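Long-range contacts in heme-binding protein A (Haemophilus parasuis 29755, PDB 3TPA), which probably binds glutathione as a family 5 extracellular solute-binding protein, presumably delivering it to a membrane transporter: residues A[8-17]-A[217-227]; A[259-269]-A[490-501]. The protein carries 1 engineered substitution. All blocks are in the same frame, centred on the assembly; numbering follows the deposited sequence.

Overall arrangement
The two contacts follow one another along the chain, contact 1 closing before contact 2 opens, and their centres lie about 15 Å apart on the same side of the chain's centre. Contact 1 belongs to the five-stranded mixed sheet that includes strands 220-225, 9-14 and 243-244; contact 2 joins strand 261-276 to the end of strand 478-491 in a separate six-stranded sheet. D242 spans the gap: its carboxylate accepts from V11 N of contact 1 and forms a salt bridge with R493 of contact 2. The N-terminal strand and the C-terminal return of the chain are thus tied together, consistent with one lobe of a solute-binding protein built from both chain ends.

Contact 1 of 2, residues A[8-17]-A[217-227]; sequences NTLVNCIATA and DIERLIFSITP
N12 sets its amide nitrogen over the centre of the F223 ring, ND2 lying 3.4 Å above the ring plane, and the amide stands nearly upright on it, the two planes 85° apart. Having CG trans to the backbone N (chi1 -176°) carries the amide across to the ring, which also meets Y205. On the same side of the sheet, L10 runs alongside L221, with L10 CB 3.8 Å from L221 CD1, while L10 CD1 reaches I218 CD1 at 3.7 Å. I14 CD1 then approaches both F223 and I225. The other side is more polar: T9 OG1 sits 4.1 Å above the middle of the R220 guanidinium, and T9 CG2 packs on I222 CD1. Farther along the same side, C13 is disulfide-bonded to C241. Two donors, I14 N and T226 OG1, grip S224 O from opposite faces of its carbonyl plane. At the start of the pair, N8 OD1 accepts from E219 N at 2.8 Å, a side-chain bond that supplements the backbone ones. Backbone bonds pass between the strands from N8 to T226, making a regular parallel strand pair. Flanked by strands 202-207 and 243-244, it illustrates how a mixed beta-sheet takes in a strand from the chain's beginning.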
loop_
_atom_site.group_PDB
_atom_site.type_symbol
_atom_site.label_atom_id
_atom_site.label_comp_id
_atom_site.label_asym_id
_atom_site.label_seq_id
_atom_site.Cartn_x
_atom_site.Cartn_y
_atom_site.Cartn_z
ATOM N N ASN A 8 15.646 1.029 28.118
ATOM C CA ASN A 8 15.577 1.099 26.667
ATOM C C ASN A 8 14.296 1.785 26.228
ATOM O O ASN A 8 13.201 1.246 26.393
ATOM C CB ASN A 8 15.668 -0.301 26.047
ATOM C CG ASN A 8 15.254 -1.403 27.012
ATOM O OD1 ASN A 8 14.158 -1.957 26.917
ATOM N ND2 ASN A 8 16.134 -1.721 27.953
ATOM N N THR A 9 14.438 2.987 25.687
ATOM C CA THR A 9 13.295 3.758 25.222
ATOM C C THR A 9 13.523 4.257 23.804
ATOM O O THR A 9 14.338 5.140 23.592
ATOM C CB THR A 9 13.059 4.971 26.116
ATOM O OG1 THR A 9 12.741 4.528 27.439
ATOM C CG2 THR A 9 11.922 5.818 25.573
ATOM N N LEU A 10 12.803 3.691 22.838
ATOM C CA LEU A 10 12.917 4.133 21.462
ATOM C C LEU A 10 12.101 5.404 21.241
ATOM O O LEU A 10 10.928 5.470 21.603
ATOM C CB LEU A 10 12.448 3.027 20.506
ATOM C CG LEU A 10 12.640 3.289 19.011
ATOM C CD1 LEU A 10 13.041 2.010 18.308
ATOM C CD2 LEU A 10 11.386 3.864 18.394
ATOM N N VAL A 11 12.730 6.419 20.655
ATOM C CA VAL A 11 12.030 7.662 20.340
ATOM C C VAL A 11 11.742 7.756 18.838
ATOM O O VAL A 11 12.663 7.832 18.017
ATOM C CB VAL A 11 12.814 8.904 20.837
ATOM C CG1 VAL A 11 12.120 10.193 20.408
ATOM C CG2 VAL A 11 12.973 8.864 22.350
ATOM N N ASN A 12 10.456 7.737 18.487
ATOM C CA ASN A 12 10.014 7.783 17.088
ATOM C C ASN A 12 9.473 9.173 16.804
ATOM O O ASN A 12 8.438 9.564 17.336
ATOM C CB ASN A 12 8.942 6.708 16.828
ATOM C CG ASN A 12 8.488 6.635 15.351
ATOM O OD1 ASN A 12 9.181 7.063 14.435
ATOM N ND2 ASN A 12 7.306 6.085 15.137
ATOM N N CYS A 13 10.175 9.927 15.969
ATOM C CA CYS A 13 9.805 11.320 15.741
ATOM C C CYS A 13 9.016 11.438 14.470
ATOM O O CYS A 13 9.549 11.223 13.381
ATOM C CB CYS A 13 11.045 12.213 15.667
ATOM S SG CYS A 13 11.937 12.315 17.211
ATOM N N ILE A 14 7.744 11.787 14.620
ATOM C CA ILE A 14 6.814 11.801 13.507
ATOM C C ILE A 14 6.302 13.198 13.167
ATOM O O ILE A 14 6.200 14.065 14.030
ATOM C CB ILE A 14 5.630 10.864 13.786
ATOM C CG1 ILE A 14 4.992 11.218 15.133
ATOM C CG2 ILE A 14 6.104 9.415 13.792
ATOM C CD1 ILE A 14 3.704 10.476 15.404
ATOM N N ALA A 15 5.958 13.393 11.900
ATOM C CA ALA A 15 5.606 14.710 11.384
ATOM C C ALA A 15 4.248 15.219 11.857
ATOM O O ALA A 15 4.088 16.409 12.120
ATOM C CB ALA A 15 5.664 14.712 9.876
ATOM N N THR A 16 3.265 14.330 11.958
ATOM C CA THR A 16 1.925 14.767 12.358
ATOM C C THR A 16 1.301 13.857 13.416
ATOM O O THR A 16 1.651 12.685 13.521
ATOM C CB THR A 16 0.990 14.853 11.145
ATOM O OG1 THR A 16 0.872 13.558 10.551
ATOM C CG2 THR A 16 1.539 15.839 10.102
ATOM N N ALA A 17 0.375 14.404 14.198
ATOM C CA ALA A 17 -0.276 13.638 15.254
ATOM C C ALA A 17 -1.236 12.627 14.617
ATOM O O ALA A 17 -1.948 12.968 13.674
ATOM C CB ALA A 17 -1.025 14.575 16.187
ATOM N N ASP A 217 12.080 -6.456 23.027
ATOM C CA ASP A 217 13.351 -6.052 23.624
ATOM C C ASP A 217 13.273 -4.646 24.182
ATOM O O ASP A 217 13.929 -4.337 25.169
ATOM C CB ASP A 217 14.502 -6.179 22.620
ATOM C CG ASP A 217 14.697 -7.607 22.133
ATOM O OD1 ASP A 217 15.038 -8.480 22.961
ATOM O OD2 ASP A 217 14.518 -7.856 20.922
ATOM N N ILE A 218 12.462 -3.793 23.559
ATOM C CA ILE A 218 12.340 -2.400 24.001
ATOM C C ILE A 218 11.197 -2.186 24.994
ATOM O O ILE A 218 10.040 -2.507 24.711
ATOM C CB ILE A 218 12.158 -1.440 22.815
ATOM C CG1 ILE A 218 13.370 -1.511 21.895
ATOM C CG2 ILE A 218 11.962 -0.011 23.305
ATOM C CD1 ILE A 218 13.135 -0.882 20.546
ATOM N N GLU A 219 11.518 -1.612 26.147
ATOM C CA GLU A 219 10.530 -1.449 27.208
ATOM C C GLU A 219 9.560 -0.286 27.019
ATOM O O GLU A 219 8.418 -0.359 27.460
ATOM C CB GLU A 219 11.225 -1.331 28.571
ATOM C CG GLU A 219 11.650 -2.672 29.137
ATOM C CD GLU A 219 10.473 -3.470 29.670
ATOM O OE1 GLU A 219 10.586 -4.711 29.753
ATOM O OE2 GLU A 219 9.439 -2.855 30.016
ATOM N N ARG A 220 10.011 0.809 26.408
ATOM C CA ARG A 220 9.151 1.989 26.218
ATOM C C ARG A 220 9.335 2.630 24.840
ATOM O O ARG A 220 10.452 2.801 24.336
ATOM C CB ARG A 220 9.413 3.075 27.277
ATOM C CG ARG A 220 8.355 3.218 28.378
ATOM C CD ARG A 220 9.011 3.522 29.730
ATOM N NE ARG A 220 10.091 2.594 30.046
ATOM C CZ ARG A 220 11.084 2.824 30.890
ATOM N NH1 ARG A 220 11.984 1.878 31.080
ATOM N NH2 ARG A 220 11.184 3.980 31.549
ATOM N N LEU A 221 8.208 3.015 24.269
ATOM C CA LEU A 221 8.148 3.581 22.945
ATOM C C LEU A 221 7.549 4.975 23.076
ATOM O O LEU A 221 6.459 5.136 23.632
ATOM C CB LEU A 221 7.235 2.714 22.079
ATOM C CG LEU A 221 7.670 2.145 20.734
ATOM C CD1 LEU A 221 9.015 1.424 20.810
ATOM C CD2 LEU A 221 6.562 1.195 20.235
ATOM N N ILE A 222 8.256 5.987 22.582
ATOM C CA ILE A 222 7.685 7.325 22.525
ATOM C C ILE A 222 7.566 7.801 21.087
ATOM O O ILE A 222 8.571 7.920 20.388
ATOM C CB ILE A 222 8.517 8.351 23.315
ATOM C CG1 ILE A 222 8.701 7.892 24.760
ATOM C CG2 ILE A 222 7.848 9.714 23.277
ATOM C CD1 ILE A 222 9.649 8.763 25.560
ATOM N N PHE A 223 6.338 8.071 20.649
ATOM C CA PHE A 223 6.115 8.753 19.379
ATOM C C PHE A 223 6.045 10.265 19.633
ATOM O O PHE A 223 5.042 10.759 20.150
ATOM C CB PHE A 223 4.808 8.305 18.729
ATOM C CG PHE A 223 4.845 6.912 18.116
ATOM C CD1 PHE A 223 3.983 6.586 17.086
ATOM C CD2 PHE A 223 5.719 5.946 18.585
ATOM C CE1 PHE A 223 3.996 5.307 16.516
ATOM C CE2 PHE A 223 5.739 4.672 18.031
ATOM C CZ PHE A 223 4.874 4.354 16.992
ATOM N N SER A 224 7.102 10.990 19.266
ATOM C CA SER A 224 7.159 12.430 19.501
ATOM C C SER A 224 6.825 13.230 18.247
ATOM O O SER A 224 7.534 13.158 17.248
ATOM C CB SER A 224 8.538 12.834 20.020
ATOM O OG SER A 224 8.670 14.248 20.065
ATOM N N ILE A 225 5.741 13.998 18.300
ATOM C CA ILE A 225 5.345 14.786 17.131
ATOM C C ILE A 225 6.328 15.935 16.917
ATOM O O ILE A 225 6.469 16.825 17.760
ATOM C CB ILE A 225 3.912 15.354 17.230
ATOM C CG1 ILE A 225 2.872 14.239 17.134
ATOM C CG2 ILE A 225 3.655 16.353 16.113
ATOM C CD1 ILE A 225 2.824 13.334 18.342
ATOM N N THR A 226 6.981 15.907 15.766
ATOM C CA THR A 226 8.065 16.811 15.449
ATOM C C THR A 226 7.842 17.261 14.023
ATOM O O THR A 226 8.358 16.648 13.095
ATOM C CB THR A 226 9.403 16.074 15.522
ATOM O OG1 THR A 226 9.431 15.237 16.689
ATOM C CG2 THR A 226 10.576 17.069 15.551
ATOM N N PRO A 227 7.090 18.356 13.851
ATOM C CA PRO A 227 6.503 18.712 12.552
ATOM C C PRO A 227 7.466 19.112 11.440
ATOM O O PRO A 227 7.085 18.996 10.280
ATOM C CB PRO A 227 5.552 19.862 12.899
ATOM C CG PRO A 227 6.051 20.406 14.183
ATOM C CD PRO A 227 6.667 19.269 14.926
HETATM O O HOH W 1 4.530 18.232 9.342
#

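Contact 2 of 2, residues A[259-269]-A[490-501]; sequences PQINLLEREGL and LNKRVQGFVQNP
L264 brings its CD1 methyl against two apolar partners, 3.5 Å from L490 CD1 and 3.6 Å from F497 CD2, where it meets the edge of the phenyl ring. Farther along, P501 covers one face of the R266 guanidinium, its CG 3.4 Å above the plane and displaced toward the rim. The R266 and Q499 side chains run antiparallel alongside one another, guanidinium and amide planes 79° apart; a chi1 of 62° swings R266 CG toward Q499, 3.4 Å from OE1. The backbones meet directly at the other end, where N262 N gives to L490 O at 2.8 Å and L490 N returns to N262 O. There the chain leaves the sheet through a type I turn from N491 to V494, with an Asx turn from R493 N to N491 OD1. Two waters join P501 O to E267 O and to L269 N, and a third links R266 NH2 to Q499 O. Outer partners fix the polar ends: Q499 NE2 bonds to N486 O, R266 NH2 to G49 O and N491 ND2 to L236 O. An antiparallel pair whose second strand ends in a turn, after which residues 497-501 run back alongside strand 261-276, is consistent with the paired interlobe strands of family 5 solute-binding proteins.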
loop_
_atom_site.group_PDB
_atom_site.type_symbol
_atom_site.label_atom_id
_atom_site.label_comp_id
_atom_site.label_asym_id
_atom_site.label_seq_id
_atom_site.Cartn_x
_atom_site.Cartn_y
_atom_site.Cartn_z
ATOM N N PRO A 259 27.592 9.389 9.701
ATOM C CA PRO A 259 27.949 8.237 10.540
ATOM C C PRO A 259 26.856 7.879 11.525
ATOM O O PRO A 259 26.705 6.702 11.860
ATOM C CB PRO A 259 29.180 8.726 11.317
ATOM C CG PRO A 259 29.764 9.801 10.467
ATOM C CD PRO A 259 28.584 10.474 9.805
ATOM N N GLN A 260 26.116 8.878 11.993
ATOM C CA GLN A 260 25.099 8.655 13.026
ATOM C C GLN A 260 23.834 8.001 12.479
ATOM O O GLN A 260 22.970 7.587 13.240
ATOM C CB GLN A 260 24.710 9.966 13.705
ATOM C CG GLN A 260 25.883 10.814 14.167
ATOM C CD GLN A 260 26.147 11.994 13.254
ATOM O OE1 GLN A 260 26.163 11.866 12.028
ATOM N NE2 GLN A 260 26.356 13.159 13.853
ATOM N N ILE A 261 23.739 7.918 11.158
ATOM C CA ILE A 261 22.509 7.484 10.499
ATOM C C ILE A 261 22.682 6.202 9.704
ATOM O O ILE A 261 23.670 6.010 8.979
ATOM C CB ILE A 261 21.937 8.601 9.584
ATOM C CG1 ILE A 261 21.512 9.808 10.435
ATOM C CG2 ILE A 261 20.762 8.074 8.748
ATOM C CD1 ILE A 261 21.289 11.075 9.632
ATOM N N ASN A 262 21.704 5.320 9.879
ATOM C CA ASN A 262 21.562 4.104 9.109
ATOM C C ASN A 262 20.327 4.307 8.228
ATOM O O ASN A 262 19.194 4.111 8.681
ATOM C CB ASN A 262 21.366 2.929 10.067
ATOM C CG ASN A 262 21.023 1.630 9.358
ATOM O OD1 ASN A 262 21.314 1.446 8.176
ATOM N ND2 ASN A 262 20.397 0.719 10.088
ATOM N N LEU A 263 20.546 4.734 6.986
ATOM C CA LEU A 263 19.440 5.040 6.088
ATOM C C LEU A 263 18.988 3.789 5.329
ATOM O O LEU A 263 19.686 3.322 4.437
ATOM C CB LEU A 263 19.835 6.130 5.085
ATOM C CG LEU A 263 18.699 6.493 4.114
ATOM C CD1 LEU A 263 17.583 7.250 4.840
ATOM C CD2 LEU A 263 19.213 7.301 2.943
ATOM N N LEU A 264 17.826 3.253 5.689
ATOM C CA LEU A 264 17.257 2.107 4.977
ATOM C C LEU A 264 16.376 2.574 3.811
ATOM O O LEU A 264 15.644 3.562 3.932
ATOM C CB LEU A 264 16.433 1.237 5.928
ATOM C CG LEU A 264 17.117 0.716 7.193
ATOM C CD1 LEU A 264 16.120 -0.010 8.085
ATOM C CD2 LEU A 264 18.285 -0.196 6.842
ATOM N N GLU A 265 16.436 1.859 2.687
ATOM C CA GLU A 265 15.616 2.196 1.522
ATOM C C GLU A 265 15.160 0.959 0.773
ATOM O O GLU A 265 15.808 -0.082 0.809
ATOM C CB GLU A 265 16.386 3.086 0.548
ATOM C CG GLU A 265 17.701 2.476 0.063
ATOM C CD GLU A 265 18.434 3.406 -0.882
ATOM O OE1 GLU A 265 19.438 4.013 -0.462
ATOM O OE2 GLU A 265 17.997 3.548 -2.039
ATOM N N ARG A 266 14.028 1.092 0.097
ATOM C CA ARG A 266 13.554 0.072 -0.832
ATOM C C ARG A 266 12.415 0.640 -1.672
ATOM O O ARG A 266 11.803 1.637 -1.313
ATOM C CB ARG A 266 13.120 -1.191 -0.097
ATOM C CG ARG A 266 11.960 -1.009 0.859
ATOM C CD ARG A 266 11.538 -2.353 1.436
ATOM N NE ARG A 266 10.936 -3.188 0.404
ATOM C CZ ARG A 266 10.743 -4.496 0.506
ATOM N NH1 ARG A 266 10.175 -5.146 -0.493
ATOM N NH2 ARG A 266 11.105 -5.153 1.598
ATOM N N GLU A 267 12.143 0.010 -2.799
ATOM C CA GLU A 267 11.129 0.499 -3.732
ATOM C C GLU A 267 9.750 0.402 -3.113
ATOM O O GLU A 267 9.453 -0.542 -2.390
ATOM C CB GLU A 267 11.213 -0.290 -5.046
ATOM C CG GLU A 267 12.599 -0.179 -5.692
ATOM C CD GLU A 267 12.721 -0.993 -6.959
ATOM O OE1 GLU A 267 12.176 -2.109 -7.003
ATOM O OE2 GLU A 267 13.358 -0.519 -7.917
ATOM N N GLY A 268 8.921 1.406 -3.376
ATOM C CA GLY A 268 7.552 1.385 -2.909
ATOM C C GLY A 268 6.761 0.467 -3.823
ATOM O O GLY A 268 7.171 0.219 -4.948
ATOM N N LEU A 269 5.638 -0.039 -3.337
ATOM C CA LEU A 269 4.749 -0.877 -4.146
ATOM C C LEU A 269 3.794 0.029 -4.902
ATOM O O LEU A 269 2.597 0.069 -4.622
ATOM C CB LEU A 269 3.980 -1.847 -3.251
ATOM C CG LEU A 269 4.873 -2.668 -2.317
ATOM C CD1 LEU A 269 4.041 -3.498 -1.336
ATOM C CD2 LEU A 269 5.846 -3.554 -3.086
ATOM N N LEU A 490 17.309 5.816 10.302
ATOM C CA LEU A 490 17.454 5.361 11.677
ATOM C C LEU A 490 18.718 5.890 12.334
ATOM O O LEU A 490 19.749 6.032 11.686
ATOM C CB LEU A 490 17.535 3.839 11.723
ATOM C CG LEU A 490 16.370 3.012 11.221
ATOM C CD1 LEU A 490 16.787 1.555 11.182
ATOM C CD2 LEU A 490 15.165 3.227 12.115
ATOM N N ASN A 491 18.656 6.138 13.633
ATOM C CA ASN A 491 19.898 6.355 14.375
ATOM C C ASN A 491 20.681 5.046 14.456
ATOM O O ASN A 491 20.093 3.962 14.475
ATOM C CB ASN A 491 19.649 6.906 15.779
ATOM C CG ASN A 491 20.943 7.351 16.459
ATOM O OD1 ASN A 491 21.646 6.544 17.074
ATOM N ND2 ASN A 491 21.283 8.631 16.310
ATOM N N LYS A 492 22.003 5.156 14.503
ATOM C CA LYS A 492 22.898 4.002 14.443
ATOM C C LYS A 492 22.680 3.012 15.585
ATOM O O LYS A 492 23.067 1.849 15.482
ATOM C CB LYS A 492 24.360 4.476 14.430
ATOM C CG LYS A 492 25.392 3.380 14.175
ATOM C CD LYS A 492 26.824 3.922 14.232
ATOM C CE LYS A 492 27.496 3.585 15.557
ATOM N NZ LYS A 492 28.907 4.063 15.635
ATOM N N ARG A 493 22.078 3.479 16.676
ATOM C CA ARG A 493 21.868 2.639 17.866
ATOM C C ARG A 493 20.786 1.574 17.697
ATOM O O ARG A 493 20.791 0.569 18.402
ATOM C CB ARG A 493 21.553 3.495 19.107
ATOM C CG ARG A 493 20.074 3.814 19.326
ATOM C CD ARG A 493 19.818 4.872 20.429
ATOM N NE ARG A 493 19.604 4.306 21.763
ATOM C CZ ARG A 493 18.588 4.613 22.573
ATOM N NH1 ARG A 493 17.653 5.482 22.205
ATOM N NH2 ARG A 493 18.499 4.040 23.766
ATOM N N VAL A 494 19.845 1.787 16.783
ATOM C CA VAL A 494 18.716 0.858 16.672
ATOM C C VAL A 494 19.047 -0.333 15.781
ATOM O O VAL A 494 19.524 -0.172 14.665
ATOM C CB VAL A 494 17.377 1.556 16.273
ATOM C CG1 VAL A 494 17.541 3.079 16.139
ATOM C CG2 VAL A 494 16.747 0.918 15.031
ATOM N N GLN A 495 18.804 -1.530 16.304
ATOM C CA GLN A 495 19.174 -2.774 15.640
ATOM C C GLN A 495 17.963 -3.681 15.442
ATOM O O GLN A 495 17.103 -3.772 16.308
ATOM C CB GLN A 495 20.196 -3.537 16.493
ATOM C CG GLN A 495 21.580 -2.926 16.531
ATOM C CD GLN A 495 22.428 -3.368 15.360
ATOM O OE1 GLN A 495 22.646 -2.608 14.416
ATOM N NE2 GLN A 495 22.907 -4.609 15.409
ATOM N N GLY A 496 17.914 -4.358 14.303
ATOM C CA GLY A 496 16.916 -5.388 14.070
ATOM C C GLY A 496 15.643 -4.868 13.438
ATOM O O GLY A 496 14.644 -5.594 13.331
ATOM N N PHE A 497 15.668 -3.605 13.027
ATOM C CA PHE A 497 14.527 -3.032 12.322
ATOM C C PHE A 497 14.575 -3.518 10.893
ATOM O O PHE A 497 15.617 -3.454 10.258
ATOM C CB PHE A 497 14.574 -1.505 12.324
ATOM C CG PHE A 497 13.386 -0.859 11.646
ATOM C CD1 PHE A 497 12.272 -0.492 12.379
ATOM C CD2 PHE A 497 13.380 -0.641 10.271
ATOM C CE1 PHE A 497 11.174 0.092 11.769
ATOM C CE2 PHE A 497 12.288 -0.045 9.655
ATOM C CZ PHE A 497 11.173 0.316 10.411
ATOM N N VAL A 498 13.442 -3.998 10.390
ATOM C CA VAL A 498 13.341 -4.446 9.006
ATOM C C VAL A 498 12.327 -3.575 8.277
ATOM O O VAL A 498 11.207 -3.397 8.741
ATOM C CB VAL A 498 12.895 -5.915 8.921
ATOM C CG1 VAL A 498 12.754 -6.353 7.463
ATOM C CG2 VAL A 498 13.869 -6.817 9.667
ATOM N N GLN A 499 12.725 -3.011 7.143
ATOM C CA GLN A 499 11.831 -2.126 6.419
ATOM C C GLN A 499 10.681 -2.958 5.879
ATOM O O GLN A 499 10.882 -4.061 5.391
ATOM C CB GLN A 499 12.573 -1.427 5.277
ATOM C CG GLN A 499 12.268 0.038 5.151
ATOM C CD GLN A 499 12.934 0.665 3.951
ATOM O OE1 GLN A 499 13.924 0.155 3.438
ATOM N NE2 GLN A 499 12.385 1.773 3.488
ATOM N N ASN A 500 9.474 -2.417 5.982
ATOM C CA ASN A 500 8.255 -3.102 5.581
ATOM C C ASN A 500 7.871 -2.633 4.173
ATOM O O ASN A 500 7.822 -1.440 3.916
ATOM C CB ASN A 500 7.158 -2.783 6.608
ATOM C CG ASN A 500 5.793 -3.338 6.230
ATOM O OD1 ASN A 500 5.465 -3.488 5.053
ATOM N ND2 ASN A 500 4.982 -3.632 7.237
ATOM N N PRO A 501 7.593 -3.574 3.251
ATOM C CA PRO A 501 7.271 -3.207 1.861
ATOM C C PRO A 501 6.111 -2.208 1.763
ATOM O O PRO A 501 6.060 -1.378 0.853
ATOM C CB PRO A 501 6.864 -4.544 1.226
ATOM C CG PRO A 501 7.460 -5.594 2.087
ATOM C CD PRO A 501 7.451 -5.020 3.487
HETATM O O HOH W 2 20.561 1.625 12.780
HETATM O O HOH W 3 12.861 -4.947 4.061
HETATM O O HOH W 4 8.314 -0.090 0.055
HETATM O O HOH W 5 4.925 0.471 -0.633
#